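Local coordinates for flavin reductase domain protein, FMN-binding (Shewanella baltica, PDB 3HMZ), which binds flavin mononucleotide and, judging by its family, probably acts as an NAD(P)-dependent flavin reductase-like oxidoreductase, at residues Leu33-Val44 / Leu115-Val126; Pro57-Lys66 / Gln144-Val154. All coordinates share one frame; numbering follows the deposited sequence. Where two conformers were deposited one is given.

Interaction 1 of 2, residues Leu33-Val44 / Leu115-Val126. With FMN (flavin mononucleotide), chain B.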
loop_
_atom_site.group_PDB
_atom_site.type_symbol
_atom_site.label_atom_id
_atom_site.label_comp_id
_atom_site.label_asym_id
_atom_site.label_seq_id
_atom_site.Cartn_x
_atom_site.Cartn_y
_atom_site.Cartn_z
ATOM N N LEU A 33 6.866 -0.078 9.959
ATOM C CA LEU A 33 6.838 -0.365 11.404
ATOM C C LEU A 33 5.950 0.702 12.044
ATOM O O LEU A 33 6.054 1.882 11.736
ATOM C CB LEU A 33 8.225 -0.362 12.045
ATOM C CG LEU A 33 9.281 -1.173 11.324
ATOM C CD1 LEU A 33 10.610 -0.979 12.065
ATOM C CD2 LEU A 33 8.915 -2.631 11.152
ATOM N N VAL A 34 5.061 0.259 12.921
ATOM C CA VAL A 34 4.175 1.131 13.704
ATOM C C VAL A 34 4.741 1.152 15.118
ATOM O O VAL A 34 4.934 0.107 15.742
ATOM C CB VAL A 34 2.711 0.614 13.750
ATOM C CG1 VAL A 34 1.784 1.630 14.484
ATOM C CG2 VAL A 34 2.216 0.262 12.312
ATOM N N SER A 35 5.067 2.338 15.605
ATOM C CA SER A 35 5.512 2.476 17.003
ATOM C C SER A 35 4.626 3.419 17.788
ATOM O O SER A 35 4.058 4.380 17.248
ATOM C CB SER A 35 6.965 2.897 17.048
ATOM O OG SER A 35 7.132 4.162 16.435
ATOM N N ALA A 36 4.580 3.180 19.101
ATOM C CA ALA A 36 3.718 3.961 19.976
ATOM C C ALA A 36 4.210 3.845 21.407
ATOM O O ALA A 36 4.958 2.919 21.734
ATOM C CB ALA A 36 2.222 3.503 19.845
ATOM N N ARG A 37 3.758 4.796 22.212
ATOM C CA ARG A 37 4.078 4.880 23.618
ATOM C C ARG A 37 2.815 5.050 24.459
ATOM O O ARG A 37 1.936 5.828 24.111
ATOM C CB ARG A 37 4.963 6.088 23.828
ATOM C CG ARG A 37 5.457 6.303 25.271
ATOM C CD ARG A 37 6.405 7.476 25.287
ATOM N NE ARG A 37 7.674 7.102 24.643
ATOM C CZ ARG A 37 8.706 7.899 24.392
ATOM N NH1 ARG A 37 8.701 9.185 24.689
ATOM N NH2 ARG A 37 9.785 7.371 23.836
ATOM N N SER A 38 2.767 4.353 25.586
ATOM C CA SER A 38 1.644 4.537 26.520
ATOM C C SER A 38 2.189 4.341 27.930
ATOM O O SER A 38 2.838 3.323 28.206
ATOM C CB SER A 38 0.518 3.574 26.262
ATOM O OG SER A 38 -0.601 3.897 27.115
ATOM N N GLN A 39 1.929 5.343 28.777
ATOM C CA GLN A 39 2.357 5.351 30.179
ATOM C C GLN A 39 3.848 4.986 30.290
ATOM O O GLN A 39 4.281 4.155 31.100
ATOM C CB GLN A 39 1.407 4.481 31.017
ATOM C CG GLN A 39 0.005 5.068 31.060
ATOM C CD GLN A 39 -0.007 6.507 31.564
ATOM O OE1 GLN A 39 -0.690 7.370 31.010
ATOM N NE2 GLN A 39 0.781 6.777 32.598
ATOM N N GLY A 40 4.630 5.624 29.413
ATOM C CA GLY A 40 6.074 5.439 29.366
ATOM C C GLY A 40 6.653 4.169 28.788
ATOM O O GLY A 40 7.873 4.006 28.808
ATOM N N ILE A 41 5.812 3.291 28.265
ATOM C CA ILE A 41 6.244 2.025 27.700
ATOM C C ILE A 41 6.112 2.169 26.178
ATOM O O ILE A 41 5.102 2.645 25.680
ATOM C CB ILE A 41 5.359 0.837 28.157
ATOM C CG1 ILE A 41 5.297 0.758 29.716
ATOM C CG2 ILE A 41 5.869 -0.463 27.536
ATOM C CD1 ILE A 41 6.655 0.470 30.344
ATOM N N ASP A 42 7.135 1.735 25.477
ATOM C CA ASP A 42 7.198 1.794 24.010
ATOM C C ASP A 42 6.937 0.437 23.393
ATOM O O ASP A 42 7.211 -0.614 23.974
ATOM C CB ASP A 42 8.594 2.290 23.583
ATOM C CG ASP A 42 8.839 3.736 23.947
ATOM O OD1 ASP A 42 7.923 4.546 23.801
ATOM O OD2 ASP A 42 9.970 4.101 24.321
ATOM N N ASN A 43 6.428 0.468 22.167
ATOM C CA ASN A 43 6.245 -0.732 21.417
ATOM C C ASN A 43 6.390 -0.459 19.924
ATOM O O ASN A 43 6.257 0.673 19.478
ATOM C CB ASN A 43 4.896 -1.398 21.663
ATOM C CG ASN A 43 4.900 -2.868 21.329
ATOM O OD1 ASN A 43 5.953 -3.507 21.245
ATOM N ND2 ASN A 43 3.701 -3.425 21.148
ATOM N N VAL A 44 6.719 -1.519 19.208
ATOM C CA VAL A 44 6.859 -1.500 17.757
ATOM C C VAL A 44 6.244 -2.820 17.227
ATOM O O VAL A 44 6.503 -3.883 17.766
ATOM C CB VAL A 44 8.352 -1.409 17.318
ATOM C CG1 VAL A 44 8.480 -1.385 15.751
ATOM C CG2 VAL A 44 9.094 -0.238 18.007
ATOM N N LEU A 115 15.580 2.514 19.676
ATOM C CA LEU A 115 14.680 3.644 19.587
ATOM C C LEU A 115 15.397 4.991 19.834
ATOM O O LEU A 115 16.413 5.068 20.544
ATOM C CB LEU A 115 13.549 3.542 20.617
ATOM C CG LEU A 115 12.652 2.316 20.475
ATOM C CD1 LEU A 115 11.675 2.263 21.639
ATOM C CD2 LEU A 115 11.936 2.298 19.118
ATOM N N PHE A 116 14.822 6.047 19.277
ATOM C CA PHE A 116 15.250 7.412 19.526
ATOM C C PHE A 116 14.054 8.328 19.565
ATOM O O PHE A 116 12.943 7.931 19.224
ATOM C CB PHE A 116 16.290 7.881 18.497
ATOM C CG PHE A 116 15.762 8.078 17.069
ATOM C CD1 PHE A 116 15.615 7.026 16.187
ATOM C CD2 PHE A 116 15.411 9.344 16.615
ATOM C CE1 PHE A 116 15.151 7.227 14.878
ATOM C CE2 PHE A 116 14.962 9.572 15.319
ATOM C CZ PHE A 116 14.832 8.491 14.438
ATOM N N GLU A 117 14.286 9.555 19.997
ATOM C CA GLU A 117 13.242 10.588 20.090
ATOM C C GLU A 117 13.586 11.740 19.173
ATOM O O GLU A 117 14.766 12.040 18.942
ATOM C CB GLU A 117 13.084 11.058 21.513
ATOM C CG GLU A 117 12.495 9.947 22.394
ATOM C CD GLU A 117 12.254 10.363 23.822
ATOM O OE1 GLU A 117 12.867 11.339 24.286
ATOM O OE2 GLU A 117 11.498 9.651 24.505
HETATM N N MSE A 118 12.557 12.419 18.685
HETATM C CA MSE A 118 12.778 13.457 17.674
HETATM C C MSE A 118 11.773 14.554 17.690
HETATM O O MSE A 118 10.616 14.258 17.848
HETATM C CB MSE A 118 12.653 12.776 16.266
HETATM C CG MSE A 118 13.610 13.372 15.358
HETATM SE SE MSE A 118 13.828 12.948 13.584
HETATM C CE MSE A 118 12.696 11.434 13.211
ATOM N N ALA A 119 12.227 15.805 17.491
ATOM C CA ALA A 119 11.354 16.992 17.359
ATOM C C ALA A 119 10.402 17.294 18.549
ATOM O O ALA A 119 9.285 17.758 18.319
ATOM C CB ALA A 119 10.580 16.884 16.022
ATOM N N GLY A 120 10.832 17.038 19.790
ATOM C CA GLY A 120 9.990 17.216 21.000
ATOM C C GLY A 120 8.722 16.344 21.172
ATOM O O GLY A 120 7.935 16.571 22.094
ATOM N N HIS A 121 8.522 15.344 20.317
ATOM C CA HIS A 121 7.379 14.429 20.391
ATOM C C HIS A 121 7.588 13.444 21.533
ATOM O O HIS A 121 8.729 13.052 21.816
ATOM C CB HIS A 121 7.289 13.634 19.063
ATOM C CG HIS A 121 6.928 14.487 17.890
ATOM N ND1 HIS A 121 5.638 14.901 17.668
ATOM C CD2 HIS A 121 7.681 15.077 16.933
ATOM C CE1 HIS A 121 5.603 15.668 16.589
ATOM N NE2 HIS A 121 6.833 15.810 16.137
ATOM N N ASP A 122 6.515 12.997 22.155
ATOM C CA ASP A 122 6.601 11.991 23.191
ATOM C C ASP A 122 6.359 10.660 22.513
ATOM O O ASP A 122 5.429 9.920 22.835
ATOM C CB ASP A 122 5.570 12.279 24.283
ATOM C CG ASP A 122 5.754 11.406 25.504
ATOM O OD1 ASP A 122 6.875 10.899 25.752
ATOM O OD2 ASP A 122 4.745 11.221 26.219
ATOM N N LEU A 123 7.242 10.361 21.551
ATOM C CA LEU A 123 7.116 9.198 20.709
ATOM C C LEU A 123 8.423 8.469 20.473
ATOM O O LEU A 123 9.461 9.098 20.400
ATOM C CB LEU A 123 6.586 9.596 19.313
ATOM C CG LEU A 123 5.110 9.995 19.222
ATOM C CD1 LEU A 123 4.768 10.719 17.919
ATOM C CD2 LEU A 123 4.225 8.796 19.509
ATOM N N PRO A 124 8.337 7.144 20.293
ATOM C CA PRO A 124 9.511 6.354 19.929
ATOM C C PRO A 124 9.645 6.233 18.409
ATOM O O PRO A 124 8.664 5.901 17.726
ATOM C CB PRO A 124 9.199 4.988 20.524
ATOM C CG PRO A 124 7.693 4.880 20.455
ATOM C CD PRO A 124 7.165 6.268 20.511
ATOM N N PHE A 125 10.835 6.521 17.909
ATOM C CA PHE A 125 11.181 6.377 16.503
ATOM C C PHE A 125 12.211 5.228 16.394
ATOM O O PHE A 125 13.109 5.111 17.257
ATOM C CB PHE A 125 11.807 7.654 15.971
ATOM C CG PHE A 125 10.855 8.818 15.888
ATOM C CD1 PHE A 125 10.485 9.526 17.014
ATOM C CD2 PHE A 125 10.339 9.204 14.672
ATOM C CE1 PHE A 125 9.608 10.607 16.908
ATOM C CE2 PHE A 125 9.507 10.290 14.558
ATOM C CZ PHE A 125 9.126 11.001 15.705
ATOM N N VAL A 126 12.122 4.423 15.339
ATOM C CA VAL A 126 13.014 3.281 15.163
ATOM C C VAL A 126 14.274 3.686 14.404
ATOM O O VAL A 126 14.211 4.142 13.269
ATOM C CB VAL A 126 12.300 2.086 14.510
ATOM C CG1 VAL A 126 13.264 0.917 14.310
ATOM C CG2 VAL A 126 11.016 1.675 15.318
HETATM N N1 FMN B . -0.842 -6.704 12.085
HETATM C C2 FMN B . -1.816 -5.756 11.878
HETATM O O2 FMN B . -2.657 -5.563 12.756
HETATM N N3 FMN B . -1.804 -5.024 10.706
HETATM C C4 FMN B . -0.892 -5.220 9.715
HETATM O O4 FMN B . -0.974 -4.525 8.668
HETATM C C4A FMN B . 0.083 -6.206 9.931
HETATM N N5 FMN B . 1.059 -6.456 8.984
HETATM C C5A FMN B . 2.148 -7.275 9.244
HETATM C C6 FMN B . 3.219 -7.372 8.342
HETATM C C7 FMN B . 4.300 -8.210 8.591
HETATM C C7M FMN B . 5.444 -8.288 7.628
HETATM C C8 FMN B . 4.313 -8.972 9.763
HETATM C C8M FMN B . 5.463 -9.907 10.076
HETATM C C9 FMN B . 3.252 -8.857 10.649
HETATM C C9A FMN B . 2.158 -8.031 10.436
HETATM N N10 FMN B . 1.095 -7.895 11.325
HETATM C C10 FMN B . 0.109 -6.945 11.115
HETATM C "C1'" FMN B . 1.094 -8.579 12.666
HETATM C "C2'" FMN B . 1.623 -7.736 13.834
HETATM O "O2'" FMN B . 2.824 -7.026 13.488
HETATM C "C3'" FMN B . 1.866 -8.714 14.977
HETATM O "O3'" FMN B . 0.614 -9.249 15.397
HETATM C "C4'" FMN B . 2.705 -8.133 16.133
HETATM O "O4'" FMN B . 3.228 -9.242 16.859
HETATM C "C5'" FMN B . 1.935 -7.225 17.071
HETATM O "O5'" FMN B . 2.828 -6.837 18.116
HETATM P P FMN B . 2.260 -6.157 19.448
HETATM O O1P FMN B . 3.483 -6.104 20.348
HETATM O O2P FMN B . 1.671 -4.811 19.132
HETATM O O3P FMN B . 1.184 -7.053 20.005
#
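Ala36 and Arg37 pass closest to Pro124 and Leu123, with Arg37 CA 6.0 Å from Leu123 CA, so side chains rather than a shared backbone ladder join the hairpin of 33-44 to the short paired strands of 115-126 and the loop between them. Arg37 carries the polar part. Its CG lies anti to the backbone N (chi1 -178°) and the chain bends at chi3, which turns the guanidinium edge to three carboxylates. NE gives a nearly straight bond to Asp42 OD1 (2.7 Å, 177°), in the guanidinium plane and on the syn lone pair. NH1 meets Asp122 OD1 at 2.7 Å, also in that plane. NH1 and NH2 both grip Glu117 OE2, at 2.8 Å from NH1, with the carboxylate tilted against the guanidinium. Bonds at three edges hold the group's rotation. Cut back to an alanine here, the side chain would lose these bonds and probably leave Asp42, Glu117 and Asp122 as negative charges with no shared partner.

Pro124 packs against Asp42 and the hairpin backbone. Its CG sits 3.4 Å from Asp42 OD1 and also touches Ala36 O. Ser35 OG donates to Pro124 O at 2.7 Å. Further along, Val44 CG2 and Val126 CG2 meet tip to tip at 3.8 Å, and Leu115 CD1 slides past Asp42 CB.

Asn43 points away from 115-126 and donates through ND2 to FMN O1P. On that side Ala36 and Val34 pack on Ile74 of helix 69-77. Leu115 and Val44 touch Leu108 of helix 107-111, while Leu123 lies on Met79 and Val81 of strand 79-84.

Interaction 2 of 2, residues Pro57-Lys66 / Gln144-Val154. With FMN (flavin mononucleotide), chain B; EDO (1,2-ethanediol), chain I.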
loop_
_atom_site.group_PDB
_atom_site.type_symbol
_atom_site.label_atom_id
_atom_site.label_comp_id
_atom_site.label_asym_id
_atom_site.label_seq_id
_atom_site.Cartn_x
_atom_site.Cartn_y
_atom_site.Cartn_z
ATOM N N PRO A 57 -3.457 18.649 4.222
ATOM C CA PRO A 57 -2.419 18.100 5.100
ATOM C C PRO A 57 -2.387 16.579 4.942
ATOM O O PRO A 57 -3.425 15.969 4.670
ATOM C CB PRO A 57 -2.861 18.533 6.496
ATOM C CG PRO A 57 -4.293 18.808 6.388
ATOM C CD PRO A 57 -4.517 19.326 5.006
ATOM N N PRO A 58 -1.189 15.971 5.051
ATOM C CA PRO A 58 -1.124 14.528 4.890
ATOM C C PRO A 58 -1.923 13.719 5.911
ATOM O O PRO A 58 -2.007 14.085 7.086
ATOM C CB PRO A 58 0.359 14.225 4.998
ATOM C CG PRO A 58 0.903 15.388 5.765
ATOM C CD PRO A 58 0.121 16.556 5.310
ATOM N N LYS A 59 -2.486 12.607 5.452
ATOM C CA LYS A 59 -3.174 11.646 6.297
ATOM C C LYS A 59 -2.827 10.244 5.788
ATOM O O LYS A 59 -2.416 10.060 4.623
ATOM C CB LYS A 59 -4.690 11.815 6.281
ATOM C CG LYS A 59 -5.209 13.193 6.708
ATOM C CD LYS A 59 -6.739 13.198 6.704
ATOM C CE LYS A 59 -7.445 14.598 6.817
ATOM N NZ LYS A 59 -6.654 15.703 7.262
ATOM N N LEU A 60 -3.027 9.288 6.670
ATOM C CA LEU A 60 -2.833 7.882 6.345
ATOM C C LEU A 60 -3.802 6.990 7.093
ATOM O O LEU A 60 -4.470 7.441 8.057
ATOM C CB LEU A 60 -1.353 7.483 6.529
ATOM C CG LEU A 60 -0.760 7.619 7.938
ATOM C CD1 LEU A 60 -1.290 6.565 8.958
ATOM C CD2 LEU A 60 0.763 7.482 7.820
ATOM N N THR A 61 -3.942 5.778 6.576
ATOM C CA THR A 61 -4.705 4.742 7.210
ATOM C C THR A 61 -3.757 3.648 7.666
ATOM O O THR A 61 -2.722 3.410 7.023
ATOM C CB THR A 61 -5.791 4.107 6.298
ATOM O OG1 THR A 61 -5.175 3.612 5.095
ATOM C CG2 THR A 61 -6.906 5.135 5.977
ATOM N N VAL A 62 -4.137 2.925 8.721
ATOM C CA VAL A 62 -3.449 1.688 9.115
ATOM C C VAL A 62 -4.481 0.739 9.738
ATOM O O VAL A 62 -5.409 1.186 10.425
ATOM C CB VAL A 62 -2.224 1.937 10.008
ATOM C CG1 VAL A 62 -2.597 2.598 11.390
ATOM C CG2 VAL A 62 -1.419 0.661 10.136
ATOM N N VAL A 63 -4.354 -0.530 9.423
ATOM C CA VAL A 63 -5.210 -1.579 9.951
ATOM C C VAL A 63 -4.474 -2.213 11.116
ATOM O O VAL A 63 -3.349 -2.705 10.962
ATOM C CB VAL A 63 -5.571 -2.607 8.884
ATOM C CG1 VAL A 63 -6.559 -3.594 9.461
ATOM C CG2 VAL A 63 -6.144 -1.908 7.636
ATOM N N LEU A 64 -5.099 -2.195 12.296
ATOM C CA LEU A 64 -4.483 -2.717 13.526
ATOM C C LEU A 64 -5.396 -3.758 14.144
ATOM O O LEU A 64 -6.488 -3.443 14.607
ATOM C CB LEU A 64 -4.228 -1.595 14.507
ATOM C CG LEU A 64 -3.394 -0.406 14.014
ATOM C CD1 LEU A 64 -3.448 0.757 15.041
ATOM C CD2 LEU A 64 -1.983 -0.825 13.686
ATOM N N ASP A 65 -4.935 -4.994 14.196
ATOM C CA ASP A 65 -5.742 -6.079 14.745
ATOM C C ASP A 65 -6.011 -5.839 16.241
ATOM O O ASP A 65 -5.167 -5.319 16.965
ATOM C CB ASP A 65 -5.053 -7.401 14.521
ATOM C CG ASP A 65 -5.955 -8.566 14.799
ATOM O OD1 ASP A 65 -6.000 -9.002 15.971
ATOM O OD2 ASP A 65 -6.615 -9.049 13.842
ATOM N N LYS A 66 -7.213 -6.219 16.670
ATOM C CA LYS A 66 -7.608 -6.108 18.072
ATOM C C LYS A 66 -6.678 -6.828 19.069
ATOM O O LYS A 66 -6.701 -6.472 20.242
ATOM C CB LYS A 66 -9.048 -6.625 18.259
ATOM C CG LYS A 66 -10.061 -5.712 17.616
ATOM C CD LYS A 66 -11.499 -6.160 17.927
ATOM C CE LYS A 66 -12.535 -5.242 17.319
ATOM N NZ LYS A 66 -12.655 -5.338 15.853
ATOM N N GLN A 144 -12.874 1.828 13.630
ATOM C CA GLN A 144 -11.935 1.090 14.478
ATOM C C GLN A 144 -12.508 -0.232 15.003
ATOM O O GLN A 144 -11.821 -1.262 15.077
ATOM C CB GLN A 144 -11.422 2.001 15.599
ATOM C CG GLN A 144 -10.566 3.152 15.065
ATOM C CD GLN A 144 -10.312 4.288 16.045
ATOM O OE1 GLN A 144 -10.140 5.430 15.628
ATOM N NE2 GLN A 144 -10.307 3.982 17.355
ATOM N N LEU A 145 -13.808 -0.216 15.336
ATOM C CA LEU A 145 -14.460 -1.412 15.840
ATOM C C LEU A 145 -14.822 -2.402 14.737
ATOM O O LEU A 145 -14.507 -3.611 14.831
ATOM C CB LEU A 145 -15.756 -1.000 16.582
ATOM C CG LEU A 145 -16.539 -2.152 17.233
ATOM C CD1 LEU A 145 -15.713 -2.915 18.246
ATOM C CD2 LEU A 145 -17.855 -1.565 17.855
ATOM N N GLN A 146 -15.478 -1.880 13.700
ATOM C CA GLN A 146 -15.983 -2.717 12.598
ATOM C C GLN A 146 -14.911 -3.228 11.641
ATOM O O GLN A 146 -14.973 -4.360 11.204
ATOM C CB GLN A 146 -17.054 -1.971 11.797
ATOM C CG GLN A 146 -18.276 -1.591 12.621
ATOM C CD GLN A 146 -18.904 -2.784 13.271
ATOM O OE1 GLN A 146 -18.944 -3.861 12.700
ATOM N NE2 GLN A 146 -19.405 -2.592 14.484
ATOM N N TYR A 147 -13.920 -2.378 11.352
ATOM C CA TYR A 147 -12.879 -2.695 10.360
ATOM C C TYR A 147 -11.471 -2.661 10.874
ATOM O O TYR A 147 -10.561 -2.839 10.076
ATOM C CB TYR A 147 -12.997 -1.687 9.205
ATOM C CG TYR A 147 -14.352 -1.644 8.536
ATOM C CD1 TYR A 147 -14.800 -2.723 7.790
ATOM C CD2 TYR A 147 -15.152 -0.509 8.611
ATOM C CE1 TYR A 147 -16.070 -2.702 7.195
ATOM C CE2 TYR A 147 -16.407 -0.463 7.992
ATOM C CZ TYR A 147 -16.842 -1.555 7.268
ATOM O OH TYR A 147 -18.067 -1.507 6.619
ATOM N N ASP A 148 -11.240 -2.413 12.166
ATOM C CA ASP A 148 -9.840 -2.324 12.674
ATOM C C ASP A 148 -9.046 -1.259 11.911
ATOM O O ASP A 148 -7.839 -1.323 11.816
ATOM C CB ASP A 148 -9.156 -3.707 12.624
ATOM C CG ASP A 148 -9.875 -4.729 13.459
ATOM O OD1 ASP A 148 -10.464 -4.302 14.491
ATOM O OD2 ASP A 148 -9.892 -5.917 13.070
ATOM N N LEU A 149 -9.741 -0.244 11.411
ATOM C CA LEU A 149 -9.175 0.764 10.496
ATOM C C LEU A 149 -9.007 2.077 11.220
ATOM O O LEU A 149 -9.989 2.675 11.693
ATOM C CB LEU A 149 -10.113 0.909 9.315
ATOM C CG LEU A 149 -9.783 1.896 8.198
ATOM C CD1 LEU A 149 -8.419 1.529 7.573
ATOM C CD2 LEU A 149 -10.897 1.951 7.181
ATOM N N PHE A 150 -7.767 2.556 11.244
ATOM C CA PHE A 150 -7.376 3.749 11.946
ATOM C C PHE A 150 -6.916 4.798 10.956
ATOM O O PHE A 150 -6.230 4.464 10.003
ATOM C CB PHE A 150 -6.254 3.409 12.943
ATOM C CG PHE A 150 -6.719 2.549 14.086
ATOM C CD1 PHE A 150 -6.975 1.222 13.928
ATOM C CD2 PHE A 150 -6.889 3.115 15.350
ATOM C CE1 PHE A 150 -7.460 0.441 14.963
ATOM C CE2 PHE A 150 -7.336 2.337 16.420
ATOM C CZ PHE A 150 -7.637 1.013 16.230
ATOM N N ILE A 151 -7.344 6.033 11.156
ATOM C CA ILE A 151 -7.007 7.204 10.346
ATOM C C ILE A 151 -6.208 8.164 11.184
ATOM O O ILE A 151 -6.581 8.445 12.339
ATOM C CB ILE A 151 -8.303 7.894 9.809
ATOM C CG1 ILE A 151 -8.968 6.973 8.777
ATOM C CG2 ILE A 151 -7.981 9.263 9.186
ATOM C CD1 ILE A 151 -10.362 7.422 8.376
ATOM N N ALA A 152 -5.139 8.703 10.599
ATOM C CA ALA A 152 -4.347 9.698 11.301
ATOM C C ALA A 152 -3.892 10.842 10.433
ATOM O O ALA A 152 -3.689 10.660 9.235
ATOM C CB ALA A 152 -3.085 9.045 11.959
ATOM N N GLU A 153 -3.708 12.001 11.066
ATOM C CA GLU A 153 -3.069 13.116 10.399
ATOM C C GLU A 153 -1.555 12.967 10.612
ATOM O O GLU A 153 -1.094 12.633 11.704
ATOM C CB GLU A 153 -3.576 14.457 10.930
ATOM C CG GLU A 153 -2.749 15.673 10.575
ATOM C CD GLU A 153 -3.582 16.971 10.616
ATOM O OE1 GLU A 153 -4.677 16.977 11.269
ATOM O OE2 GLU A 153 -3.172 17.933 9.939
ATOM N N VAL A 154 -0.795 13.211 9.559
ATOM C CA VAL A 154 0.681 13.186 9.646
ATOM C C VAL A 154 1.057 14.627 10.018
ATOM O O VAL A 154 0.727 15.595 9.285
ATOM C CB VAL A 154 1.310 12.761 8.330
ATOM C CG1 VAL A 154 2.824 12.965 8.389
ATOM C CG2 VAL A 154 0.924 11.303 8.018
HETATM N N1 FMN B . -0.842 -6.704 12.085
HETATM C C2 FMN B . -1.816 -5.756 11.878
HETATM O O2 FMN B . -2.657 -5.563 12.756
HETATM N N3 FMN B . -1.804 -5.024 10.706
HETATM C C4 FMN B . -0.892 -5.220 9.715
HETATM O O4 FMN B . -0.974 -4.525 8.668
HETATM C C4A FMN B . 0.083 -6.206 9.931
HETATM N N5 FMN B . 1.059 -6.456 8.984
HETATM C C5A FMN B . 2.148 -7.275 9.244
HETATM C C6 FMN B . 3.219 -7.372 8.342
HETATM C C7 FMN B . 4.300 -8.210 8.591
HETATM C C7M FMN B . 5.444 -8.288 7.628
HETATM C C8 FMN B . 4.313 -8.972 9.763
HETATM C C8M FMN B . 5.463 -9.907 10.076
HETATM C C9 FMN B . 3.252 -8.857 10.649
HETATM C C9A FMN B . 2.158 -8.031 10.436
HETATM N N10 FMN B . 1.095 -7.895 11.325
HETATM C C10 FMN B . 0.109 -6.945 11.115
HETATM C "C1'" FMN B . 1.094 -8.579 12.666
HETATM C "C2'" FMN B . 1.623 -7.736 13.834
HETATM O "O2'" FMN B . 2.824 -7.026 13.488
HETATM C "C3'" FMN B . 1.866 -8.714 14.977
HETATM O "O3'" FMN B . 0.614 -9.249 15.397
HETATM C "C4'" FMN B . 2.705 -8.133 16.133
HETATM O "O4'" FMN B . 3.228 -9.242 16.859
HETATM C "C5'" FMN B . 1.935 -7.225 17.071
HETATM O "O5'" FMN B . 2.828 -6.837 18.116
HETATM P P FMN B . 2.260 -6.157 19.448
HETATM O O1P FMN B . 3.483 -6.104 20.348
HETATM O O2P FMN B . 1.671 -4.811 19.132
HETATM O O3P FMN B . 1.184 -7.053 20.005
HETATM C C1 EDO I . -6.212 -7.273 10.630
HETATM O O1 EDO I . -5.751 -8.437 11.326
HETATM C C2 EDO I . -7.436 -6.707 11.338
HETATM O O2 EDO I . -8.675 -7.232 10.842
HETATM O O HOH W 1 -9.126 -7.643 14.896
#
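Two antiparallel strands of the FMN-binding domain's main sheet, 58-63 and 149-154, make this contact, and the end of strand 58-63 with the loop after it meets the isoalloxazine of FMN. Leu60 exchanges backbone bonds with Ala152, and Val62 with Phe150. Val154 N to Pro58 O and Leu64 N to Asp148 O extend the ladder at its ends.

Leu64 CD1 lies over one face of the Phe150 ring, 3.9 Å from its centroid and 16° off the normal, a CH-pi contact. Gln144 CG covers the opposite face, so the ring is sandwiched. The side chains of Leu60 and Val154 cross at about a right angle, Leu60 CD2 lying 3.8 Å from Val154 CG2. Thr61 CG2 runs alongside Ile151 CG1, both side chains pointing the same way.

Past the strand, Lys66 bends at chi4 (72°) to bring NZ between two acceptors. It forms a salt bridge with Asp148 OD1 at 2.8 Å, on the syn side of the carboxylate, and donates to Leu145 O at 2.7 Å. Arg71 gives Asp148 OD1 a second cationic partner. Asp148 OD2 accepts from a water that in turn accepts from Lys66 N.

Backbone atoms hold the flavin's pyrimidine edge. FMN N3 donates to Val63 O at 2.8 Å, and Asp65 N donates to FMN O2 at 2.8 Å.

Strand 41-55 pairs with strand 58-63, and Val63 packs on its Trp49. Phe150 also touches Arg71 and Glu75 of helix 69-77 and Leu137 of strand 131-138. On the face bearing Leu149 and Ile151 lies the second subunit, where Leu149 packs on its counterpart.

Overall arrangement
Interactions 1 and 2 hold different parts of the same FMN: the phosphate accepts from Asn43 ND2, and the pyrimidine edge is held from 57-66. Their centres are 18 Å apart. Strands 32-38, 41-55, 58-63 and 149-160 lie in one sheet, where 41-55 neighbours 58-63, while the strands of 115-126 pair with each other in a separate small sheet. The contacts touch directly where Val34 CG2 meets Val62 CG2 at 4.3 Å. Helix 69-77 packs against both, with Ile74 reached by Val34 and Ala36 from one and by Leu64 from the other. Its Thr70 also bonds FMN. The second subunit touches interaction 2 but not the two segments of interaction 1.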